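Local coordinates for protein FdxN element excision controlling factor XisI (Anabaena variabilis ATCC 29413, PDB 2NVM) that probably helps control excision of the fdxN element, a site-specific recombination of nitrogen-fixation genes, in concert with XisF and XisH, at residues His7-Ile12 against Asp54-Leu59; Lys17-Leu22 against Val95-Val100. All coordinates share one frame; numbering follows the deposited sequence.

From the N terminus, helix 4-23 supplies the first segment of both contacts, His7-Ile12 and then Lys17-Leu22. After the unmodelled residues 26-38 and strand 44-50, the chain returns at Asp54-Leu59, and contact 1 closes this first loop, fixing the helix on strand 55-61. Strands 67-79 and 82-87 follow before helix 93-100, where contact 2 closes a longer loop by setting Val95-Val100 beside the later part of the first helix. The segments alternate along the chain, so the two loops cross. Their centres lie about 10 Å apart, and Trp58 joins them by packing on Tyr19 and meeting the Tyr20 ring edge-to-face. Helix 4-23 is thus tied to the sheet and to its companion helix.

Contact 1: His7-Ile12 against Asp54-Leu59; sequences HYRHTI and DQYLWL
Asp54, buried just ahead of strand 55-61, meets Arg9 on helix 4-23 in a salt bridge, with Arg9 NE 2.8 Å from Asp54 OD1. Arg9 NH2 also lies near the second oxygen, 3.0 Å from Asp54 OD2. The match is not flat: guanidinium and carboxylate planes are inclined by 40°, and the side chains cross at about a right angle. Arg9 gets there by keeping its chain extended from CG to NE. Asp54 has a left-handed backbone conformation and, with Gln55, faces Asp50 across the hairpin in a G1 beta bulge.

Gln55 turns to the other side of the sheet, where it and Leu57 pack on Ile48 and Leu59 of the second subunit, respectively. Tyr56 points back at the helix. Tyr56 OH donates to Asp54 OD1 at 2.8 Å, and this oxygen accepts on its anti lone pair, away from Asp54 OD2. The hydroxyl also lies against the aliphatic part of the arginine, with Tyr56 OH 3.5 Å from Arg9 CG. Tyr56 CG sits beside its own backbone N (chi1 -52°), which puts one face of the ring against Ile12, whose CG1 makes a CH-pi contact 4.1 Å from the Tyr56 centroid and 23° off the ring normal; the exact position of the Ile12 end is doubtful. Gln13 and Ile16, further along the helix, also touch Tyr56.

The strand thus serves two interfaces, helix on one side and partner subunit on the other. At the helix interface, Asp54 OD1 is gripped by a guanidinium and a phenol, so the buried carboxylate probably has its charge balanced by Arg9. The bond to Asp54 OD1 should in turn help to fix the setting of the Tyr56 ring.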
ATOM      1  N   HIS B   7       4.927 -18.352   9.405  1.00 51.93           N
ATOM      2  CA  HIS B   7       6.318 -17.954   9.677  1.00 51.74           C
ATOM      3  C   HIS B   7       6.732 -16.777   8.766  1.00 49.46           C
ATOM      4  O   HIS B   7       7.308 -15.797   9.241  1.00 47.69           O
ATOM      5  CB  HIS B   7       7.271 -19.154   9.512  1.00 52.77           C
ATOM      6  CG  HIS B   7       8.715 -18.778   9.525  1.00 56.64           C
ATOM      7  ND1 HIS B   7       9.329 -18.241  10.635  1.00 62.10           N
ATOM      8  CD2 HIS B   7       9.659 -18.843   8.561  1.00 56.44           C
ATOM      9  CE1 HIS B   7      10.592 -17.989  10.351  1.00 64.40           C
ATOM     10  NE2 HIS B   7      10.818 -18.346   9.098  1.00 60.70           N
ATOM     11  N   TYR B   8       6.426 -16.906   7.477  1.00 48.52           N
ATOM     12  CA  TYR B   8       6.697 -15.871   6.459  1.00 50.97           C
ATOM     13  C   TYR B   8       5.960 -14.566   6.762  1.00 51.22           C
ATOM     14  O   TYR B   8       6.542 -13.496   6.593  1.00 53.76           O
ATOM     15  CB  TYR B   8       6.336 -16.383   5.048  1.00 51.21           C
ATOM     16  CG  TYR B   8       7.318 -17.341   4.394  1.00 52.18           C
ATOM     17  CD1 TYR B   8       8.201 -18.161   5.146  1.00 53.66           C
ATOM     18  CD2 TYR B   8       7.285 -17.532   2.995  1.00 54.73           C
ATOM     19  CE1 TYR B   8       9.070 -19.066   4.520  1.00 52.97           C
ATOM     20  CE2 TYR B   8       8.164 -18.457   2.359  1.00 48.61           C
ATOM     21  CZ  TYR B   8       9.046 -19.213   3.138  1.00 53.62           C
ATOM     22  OH  TYR B   8       9.906 -20.124   2.572  1.00 51.79           O
ATOM     23  N   ARG B   9       4.694 -14.666   7.192  1.00 51.49           N
ATOM     24  CA  ARG B   9       3.877 -13.496   7.588  1.00 52.57           C
ATOM     25  C   ARG B   9       4.517 -12.758   8.761  1.00 49.94           C
ATOM     26  O   ARG B   9       4.740 -11.559   8.675  1.00 46.48           O
ATOM     27  CB  ARG B   9       2.436 -13.887   7.967  1.00 52.60           C
ATOM     28  CG  ARG B   9       1.539 -14.229   6.797  1.00 58.45           C
ATOM     29  CD  ARG B   9       0.136 -14.484   7.295  1.00 60.94           C
ATOM     30  NE  ARG B   9      -0.833 -14.677   6.212  1.00 71.07           N
ATOM     31  CZ  ARG B   9      -1.196 -15.838   5.648  1.00 73.09           C
ATOM     32  NH1 ARG B   9      -0.713 -17.023   6.043  1.00 75.58           N
ATOM     33  NH2 ARG B   9      -2.106 -15.811   4.666  1.00 76.46           N
ATOM     34  N   HIS B  10       4.815 -13.505   9.827  1.00 51.33           N
ATOM     35  CA  HIS B  10       5.476 -12.985  11.046  1.00 51.49           C
ATOM     36  C   HIS B  10       6.813 -12.318  10.715  1.00 49.96           C
ATOM     37  O   HIS B  10       7.067 -11.200  11.177  1.00 49.49           O
ATOM     38  CB  HIS B  10       5.671 -14.123  12.070  1.00 52.32           C
ATOM     39  CG  HIS B  10       6.436 -13.737  13.306  1.00 56.69           C
ATOM     40  ND1 HIS B  10       5.859 -13.067  14.367  1.00 66.91           N
ATOM     41  CD2 HIS B  10       7.721 -13.979  13.670  1.00 62.82           C
ATOM     42  CE1 HIS B  10       6.762 -12.889  15.318  1.00 62.12           C
ATOM     43  NE2 HIS B  10       7.899 -13.437  14.923  1.00 61.51           N
ATOM     44  N   THR B  11       7.616 -12.993   9.886  1.00 48.16           N
ATOM     45  CA  THR B  11       8.940 -12.516   9.472  1.00 47.06           C
ATOM     46  C   THR B  11       8.870 -11.173   8.748  1.00 45.96           C
ATOM     47  O   THR B  11       9.499 -10.210   9.182  1.00 45.72           O
ATOM     48  CB  THR B  11       9.677 -13.568   8.565  1.00 46.06           C
ATOM     49  OG1 THR B  11       9.838 -14.786   9.288  1.00 45.92           O
ATOM     50  CG2 THR B  11      11.072 -13.096   8.127  1.00 48.03           C
ATOM     51  N   ILE B  12       8.049 -11.095   7.709  1.00 47.66           N
ATOM     52  CA  ILE B  12       7.973  -9.870   6.903  1.00 50.82           C
ATOM     53  C   ILE B  12       7.265  -8.719   7.674  1.00 49.95           C
ATOM     54  O   ILE B  12       7.625  -7.564   7.469  1.00 50.62           O
ATOM     55  CB  ILE B  12       7.586 -10.131   5.359  1.00 52.87           C
ATOM     56  CG1 ILE B  12       6.134  -9.907   5.041  1.00 52.92           C
ATOM     57  CG2 ILE B  12       8.183 -11.428   4.809  1.00 56.80           C
ATOM     58  CD1 ILE B  12       5.864  -8.431   4.888  1.00 56.38           C
ATOM     59  N   ASP B  54      -2.155 -10.533   2.393  1.00 50.02           N
ATOM     60  CA  ASP B  54      -0.676 -10.629   2.389  1.00 49.44           C
ATOM     61  C   ASP B  54      -0.013  -9.496   1.601  1.00 47.66           C
ATOM     62  O   ASP B  54       0.828  -9.730   0.732  1.00 46.29           O
ATOM     63  CB  ASP B  54      -0.182 -12.022   1.911  1.00 50.33           C
ATOM     64  CG  ASP B  54      -0.417 -13.127   2.914  1.00 48.97           C
ATOM     65  OD1 ASP B  54      -0.152 -12.931   4.113  1.00 49.87           O
ATOM     66  OD2 ASP B  54      -0.770 -14.238   2.481  1.00 55.99           O
ATOM     67  N   GLN B  55      -0.455  -8.277   1.900  1.00 47.15           N
ATOM     68  CA  GLN B  55       0.053  -7.038   1.292  1.00 46.58           C
ATOM     69  C   GLN B  55       0.573  -6.215   2.459  1.00 45.60           C
ATOM     70  O   GLN B  55      -0.162  -5.987   3.436  1.00 46.82           O
ATOM     71  CB  GLN B  55      -1.060  -6.302   0.559  1.00 46.39           C
ATOM     72  CG  GLN B  55      -1.737  -7.099  -0.565  1.00 47.15           C
ATOM     73  CD  GLN B  55      -0.820  -7.426  -1.716  1.00 50.43           C
ATOM     74  OE1 GLN B  55      -0.073  -6.578  -2.175  1.00 55.05           O
ATOM     75  NE2 GLN B  55      -0.888  -8.657  -2.206  1.00 54.43           N
ATOM     76  N   TYR B  56       1.836  -5.804   2.362  1.00 47.44           N
ATOM     77  CA  TYR B  56       2.559  -5.076   3.418  1.00 46.13           C
ATOM     78  C   TYR B  56       3.246  -3.891   2.761  1.00 46.35           C
ATOM     79  O   TYR B  56       4.176  -4.081   1.974  1.00 47.03           O
ATOM     80  CB  TYR B  56       3.586  -6.035   4.084  1.00 48.62           C
ATOM     81  CG  TYR B  56       2.937  -7.333   4.535  1.00 47.13           C
ATOM     82  CD1 TYR B  56       2.286  -7.430   5.775  1.00 49.66           C
ATOM     83  CD2 TYR B  56       2.921  -8.455   3.687  1.00 43.11           C
ATOM     84  CE1 TYR B  56       1.644  -8.632   6.173  1.00 47.66           C
ATOM     85  CE2 TYR B  56       2.292  -9.663   4.079  1.00 44.31           C
ATOM     86  CZ  TYR B  56       1.649  -9.742   5.305  1.00 47.11           C
ATOM     87  OH  TYR B  56       1.039 -10.919   5.657  1.00 50.48           O
ATOM     88  N   LEU B  57       2.813  -2.678   3.091  1.00 46.36           N
ATOM     89  CA  LEU B  57       3.346  -1.482   2.460  1.00 45.06           C
ATOM     90  C   LEU B  57       3.626  -0.322   3.408  1.00 44.17           C
ATOM     91  O   LEU B  57       2.896  -0.091   4.350  1.00 44.13           O
ATOM     92  CB  LEU B  57       2.384  -1.083   1.343  1.00 48.24           C
ATOM     93  CG  LEU B  57       2.770   0.108   0.442  1.00 50.45           C
ATOM     94  CD1 LEU B  57       2.548  -0.208  -1.035  1.00 57.51           C
ATOM     95  CD2 LEU B  57       2.081   1.398   0.898  1.00 57.16           C
ATOM     96  N   TRP B  58       4.708   0.382   3.111  1.00 44.22           N
ATOM     97  CA  TRP B  58       5.174   1.547   3.804  1.00 44.35           C
ATOM     98  C   TRP B  58       5.342   2.620   2.735  1.00 46.73           C
ATOM     99  O   TRP B  58       6.102   2.433   1.769  1.00 46.12           O
ATOM    100  CB  TRP B  58       6.488   1.214   4.553  1.00 46.86           C
ATOM    101  CG  TRP B  58       7.292   2.365   5.066  1.00 44.64           C
ATOM    102  CD1 TRP B  58       6.831   3.606   5.407  1.00 49.47           C
ATOM    103  CD2 TRP B  58       8.678   2.338   5.448  1.00 48.90           C
ATOM    104  NE1 TRP B  58       7.852   4.369   5.894  1.00 50.16           N
ATOM    105  CE2 TRP B  58       8.999   3.632   5.937  1.00 47.22           C
ATOM    106  CE3 TRP B  58       9.690   1.361   5.394  1.00 44.36           C
ATOM    107  CZ2 TRP B  58      10.293   3.987   6.374  1.00 50.29           C
ATOM    108  CZ3 TRP B  58      11.001   1.709   5.836  1.00 51.14           C
ATOM    109  CH2 TRP B  58      11.284   3.020   6.314  1.00 47.86           C
ATOM    110  N   LEU B  59       4.611   3.723   2.917  1.00 48.17           N
ATOM    111  CA  LEU B  59       4.683   4.880   2.038  1.00 49.07           C
ATOM    112  C   LEU B  59       4.769   6.161   2.831  1.00 50.24           C
ATOM    113  O   LEU B  59       4.549   6.155   4.036  1.00 52.73           O
ATOM    114  CB  LEU B  59       3.463   4.910   1.105  1.00 50.01           C
ATOM    115  CG  LEU B  59       2.015   4.996   1.618  1.00 46.07           C
ATOM    116  CD1 LEU B  59       1.686   6.257   2.363  1.00 52.39           C
ATOM    117  CD2 LEU B  59       1.088   4.906   0.402  1.00 50.13           C
TER

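Contact 2: Lys17-Leu22 against Val95-Val100; sequences KKYYDL and VDEMLV
Lys18 and Glu97 bridge two helices whose backbones stay well apart, their CA atoms 10.4 Å from each other, so long side chains must span the distance. Lys18 sends CG away from its own backbone N (chi1 177°) and stays extended to the ammonium. Glu97 instead places CG beside its backbone N (chi1 -64°), then stretches out to the carboxylate. Lys18 NZ donates to Glu97 OE2 at 2.9 Å, a salt bridge made on the syn side of the oxygen but 30° out of the carboxylate plane. The lysine shaft runs past the same group, with Lys18 CD 3.6 Å from Glu97 OE1.

Tyr19 reaches in from the direction opposite to Glu97. Its ring is well inclined to the carboxylate plane, and Tyr19 CE2 lies obliquely 3.2 Å from Glu97 OE1. The Tyr19 side chain also touches Ala93 and Ile94 of helix 93-100, while Ile15, one turn before Tyr19, packs against Glu97 and Met98 (selenomethionine).

OE2 thus takes the ammonium and OE1 adjoins the phenol ring. Both charged residues touch a crystal neighbour, so their conformations may partly reflect the lattice. At the surface, the off-plane bridge probably adds a modest, solvent-screened attraction.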
ATOM      1  N   LYS B  17       8.084  -3.415  10.085  1.00 57.78           N
ATOM      2  CA  LYS B  17       7.989  -2.586  11.300  1.00 61.16           C
ATOM      3  C   LYS B  17       9.355  -2.144  11.826  1.00 62.49           C
ATOM      4  O   LYS B  17       9.460  -1.022  12.326  1.00 65.20           O
ATOM      5  CB  LYS B  17       7.206  -3.288  12.423  1.00 62.46           C
ATOM      6  CG  LYS B  17       5.722  -3.457  12.123  1.00 66.27           C
ATOM      7  CD  LYS B  17       5.013  -4.245  13.230  1.00 66.75           C
ATOM      8  CE  LYS B  17       3.533  -4.481  12.902  1.00 71.70           C
ATOM      9  NZ  LYS B  17       2.839  -5.207  14.004  1.00 73.62           N
ATOM     10  N   LYS B  18      10.377  -3.010  11.714  1.00 61.97           N
ATOM     11  CA  LYS B  18      11.756  -2.704  12.156  1.00 62.34           C
ATOM     12  C   LYS B  18      12.300  -1.497  11.404  1.00 62.83           C
ATOM     13  O   LYS B  18      12.656  -0.511  12.036  1.00 64.32           O
ATOM     14  CB  LYS B  18      12.706  -3.924  12.009  1.00 62.84           C
ATOM     15  CG  LYS B  18      14.182  -3.686  12.366  1.00 60.66           C
ATOM     16  CD  LYS B  18      14.968  -4.999  12.428  1.00 63.05           C
ATOM     17  CE  LYS B  18      16.437  -4.756  12.836  1.00 65.44           C
ATOM     18  NZ  LYS B  18      17.186  -5.997  13.227  1.00 59.71           N
ATOM     19  N   TYR B  19      12.329  -1.580  10.072  1.00 64.37           N
ATOM     20  CA  TYR B  19      12.804  -0.467   9.219  1.00 65.45           C
ATOM     21  C   TYR B  19      11.921   0.780   9.260  1.00 65.49           C
ATOM     22  O   TYR B  19      12.447   1.881   9.071  1.00 64.92           O
ATOM     23  CB  TYR B  19      13.080  -0.914   7.774  1.00 65.40           C
ATOM     24  CG  TYR B  19      14.276  -1.822   7.687  1.00 64.31           C
ATOM     25  CD1 TYR B  19      15.583  -1.292   7.712  1.00 65.53           C
ATOM     26  CD2 TYR B  19      14.125  -3.211   7.614  1.00 63.98           C
ATOM     27  CE1 TYR B  19      16.719  -2.137   7.649  1.00 64.07           C
ATOM     28  CE2 TYR B  19      15.241  -4.064   7.552  1.00 66.71           C
ATOM     29  CZ  TYR B  19      16.536  -3.524   7.563  1.00 66.81           C
ATOM     30  OH  TYR B  19      17.622  -4.368   7.501  1.00 69.85           O
ATOM     31  N   TYR B  20      10.612   0.601   9.497  1.00 66.97           N
ATOM     32  CA  TYR B  20       9.656   1.715   9.660  1.00 68.30           C
ATOM     33  C   TYR B  20      10.024   2.503  10.926  1.00 69.41           C
ATOM     34  O   TYR B  20      10.230   3.714  10.847  1.00 69.73           O
ATOM     35  CB  TYR B  20       8.199   1.211   9.742  1.00 69.04           C
ATOM     36  CG  TYR B  20       7.151   2.304   9.874  1.00 68.03           C
ATOM     37  CD1 TYR B  20       6.642   2.931   8.738  1.00 69.20           C
ATOM     38  CD2 TYR B  20       6.662   2.710  11.133  1.00 65.98           C
ATOM     39  CE1 TYR B  20       5.662   3.958   8.829  1.00 69.67           C
ATOM     40  CE2 TYR B  20       5.688   3.736  11.246  1.00 69.63           C
ATOM     41  CZ  TYR B  20       5.191   4.353  10.087  1.00 70.32           C
ATOM     42  OH  TYR B  20       4.237   5.342  10.183  1.00 73.93           O
ATOM     43  N   ASP B  21      10.125   1.801  12.064  1.00 71.13           N
ATOM     44  CA  ASP B  21      10.510   2.406  13.370  1.00 71.98           C
ATOM     45  C   ASP B  21      11.905   3.037  13.330  1.00 73.77           C
ATOM     46  O   ASP B  21      12.111   4.127  13.867  1.00 74.00           O
ATOM     47  CB  ASP B  21      10.454   1.383  14.527  1.00 72.23           C
ATOM     48  CG  ASP B  21       9.027   0.917  14.869  1.00 75.12           C
ATOM     49  OD1 ASP B  21       8.033   1.295  14.193  1.00 77.40           O
ATOM     50  OD2 ASP B  21       8.907   0.145  15.847  1.00 78.75           O
ATOM     51  N   LEU B  22      12.835   2.338  12.682  1.00 76.42           N
ATOM     52  CA  LEU B  22      14.228   2.786  12.501  1.00 79.00           C
ATOM     53  C   LEU B  22      14.359   4.112  11.722  1.00 79.82           C
ATOM     54  O   LEU B  22      15.282   4.883  11.994  1.00 79.77           O
ATOM     55  CB  LEU B  22      15.038   1.677  11.798  1.00 78.70           C
ATOM     56  CG  LEU B  22      16.546   1.776  11.605  1.00 78.58           C
ATOM     57  CD1 LEU B  22      17.245   1.871  12.945  1.00 76.11           C
ATOM     58  CD2 LEU B  22      17.031   0.552  10.839  1.00 79.38           C
ATOM     59  N   VAL B  95      16.748  -8.477   2.800  1.00 51.02           N
ATOM     60  CA  VAL B  95      16.982  -9.856   2.317  1.00 51.41           C
ATOM     61  C   VAL B  95      17.811 -10.651   3.331  1.00 51.39           C
ATOM     62  O   VAL B  95      17.498 -11.812   3.580  1.00 51.59           O
ATOM     63  CB  VAL B  95      17.617  -9.906   0.898  1.00 50.75           C
ATOM     64  CG1 VAL B  95      18.183 -11.288   0.571  1.00 49.85           C
ATOM     65  CG2 VAL B  95      16.598  -9.468  -0.140  1.00 50.33           C
ATOM     66  N   ASP B  96      18.842 -10.015   3.899  1.00 51.33           N
ATOM     67  CA  ASP B  96      19.684 -10.613   4.938  1.00 51.38           C
ATOM     68  C   ASP B  96      18.838 -11.042   6.136  1.00 49.89           C
ATOM     69  O   ASP B  96      19.016 -12.143   6.650  1.00 48.40           O
ATOM     70  CB  ASP B  96      20.792  -9.648   5.407  1.00 52.89           C
ATOM     71  CG  ASP B  96      21.855  -9.396   4.337  1.00 59.61           C
ATOM     72  OD1 ASP B  96      22.397 -10.380   3.780  1.00 61.82           O
ATOM     73  OD2 ASP B  96      22.178  -8.209   4.091  1.00 66.11           O
ATOM     74  N   GLU B  97      17.891 -10.187   6.531  1.00 50.70           N
ATOM     75  CA  GLU B  97      16.984 -10.496   7.647  1.00 50.11           C
ATOM     76  C   GLU B  97      16.078 -11.704   7.363  1.00 46.69           C
ATOM     77  O   GLU B  97      15.872 -12.532   8.256  1.00 45.39           O
ATOM     78  CB  GLU B  97      16.245  -9.237   8.123  1.00 51.10           C
ATOM     79  CG  GLU B  97      17.277  -8.215   8.691  1.00 56.08           C
ATOM     80  CD  GLU B  97      16.692  -7.132   9.546  1.00 54.03           C
ATOM     81  OE1 GLU B  97      15.533  -6.743   9.324  1.00 73.15           O
ATOM     82  OE2 GLU B  97      17.406  -6.651  10.449  1.00 61.53           O
HETATM   83  N   MSE B  98      15.636 -11.845   6.114  1.00 45.14           N
HETATM   84  CA  MSE B  98      14.805 -12.988   5.685  1.00 47.33           C
HETATM   85  C   MSE B  98      15.603 -14.302   5.686  1.00 46.41           C
HETATM   86  O   MSE B  98      15.091 -15.314   6.164  1.00 47.50           O
HETATM   87  CB  MSE B  98      14.189 -12.751   4.302  1.00 47.57           C
HETATM   88  CG  MSE B  98      13.189 -11.611   4.256  1.00 50.63           C
HETATM   89 SE   MSE B  98      12.668 -11.247   2.433  0.75 48.46          SE
HETATM   90  CE  MSE B  98      11.665  -9.632   2.748  1.00 47.15           C
ATOM     91  N   LEU B  99      16.843 -14.265   5.184  1.00 45.51           N
ATOM     92  CA  LEU B  99      17.742 -15.440   5.169  1.00 47.00           C
ATOM     93  C   LEU B  99      18.103 -15.877   6.592  1.00 45.64           C
ATOM     94  O   LEU B  99      18.168 -17.075   6.850  1.00 45.00           O
ATOM     95  CB  LEU B  99      19.011 -15.199   4.335  1.00 47.20           C
ATOM     96  CG  LEU B  99      18.797 -14.877   2.851  1.00 50.97           C
ATOM     97  CD1 LEU B  99      20.134 -14.494   2.253  1.00 49.68           C
ATOM     98  CD2 LEU B  99      18.140 -16.008   2.067  1.00 53.92           C
ATOM     99  N   VAL B 100      18.338 -14.900   7.483  1.00 45.97           N
ATOM    100  CA  VAL B 100      18.579 -15.132   8.933  1.00 46.90           C
ATOM    101  C   VAL B 100      17.315 -15.719   9.619  1.00 47.91           C
ATOM    102  O   VAL B 100      17.435 -16.415  10.623  1.00 49.28           O
ATOM    103  CB  VAL B 100      19.100 -13.839   9.658  1.00 46.30           C
ATOM    104  CG1 VAL B 100      19.095 -13.976  11.172  1.00 44.66           C
ATOM    105  CG2 VAL B 100      20.494 -13.496   9.164  1.00 41.62           C
TER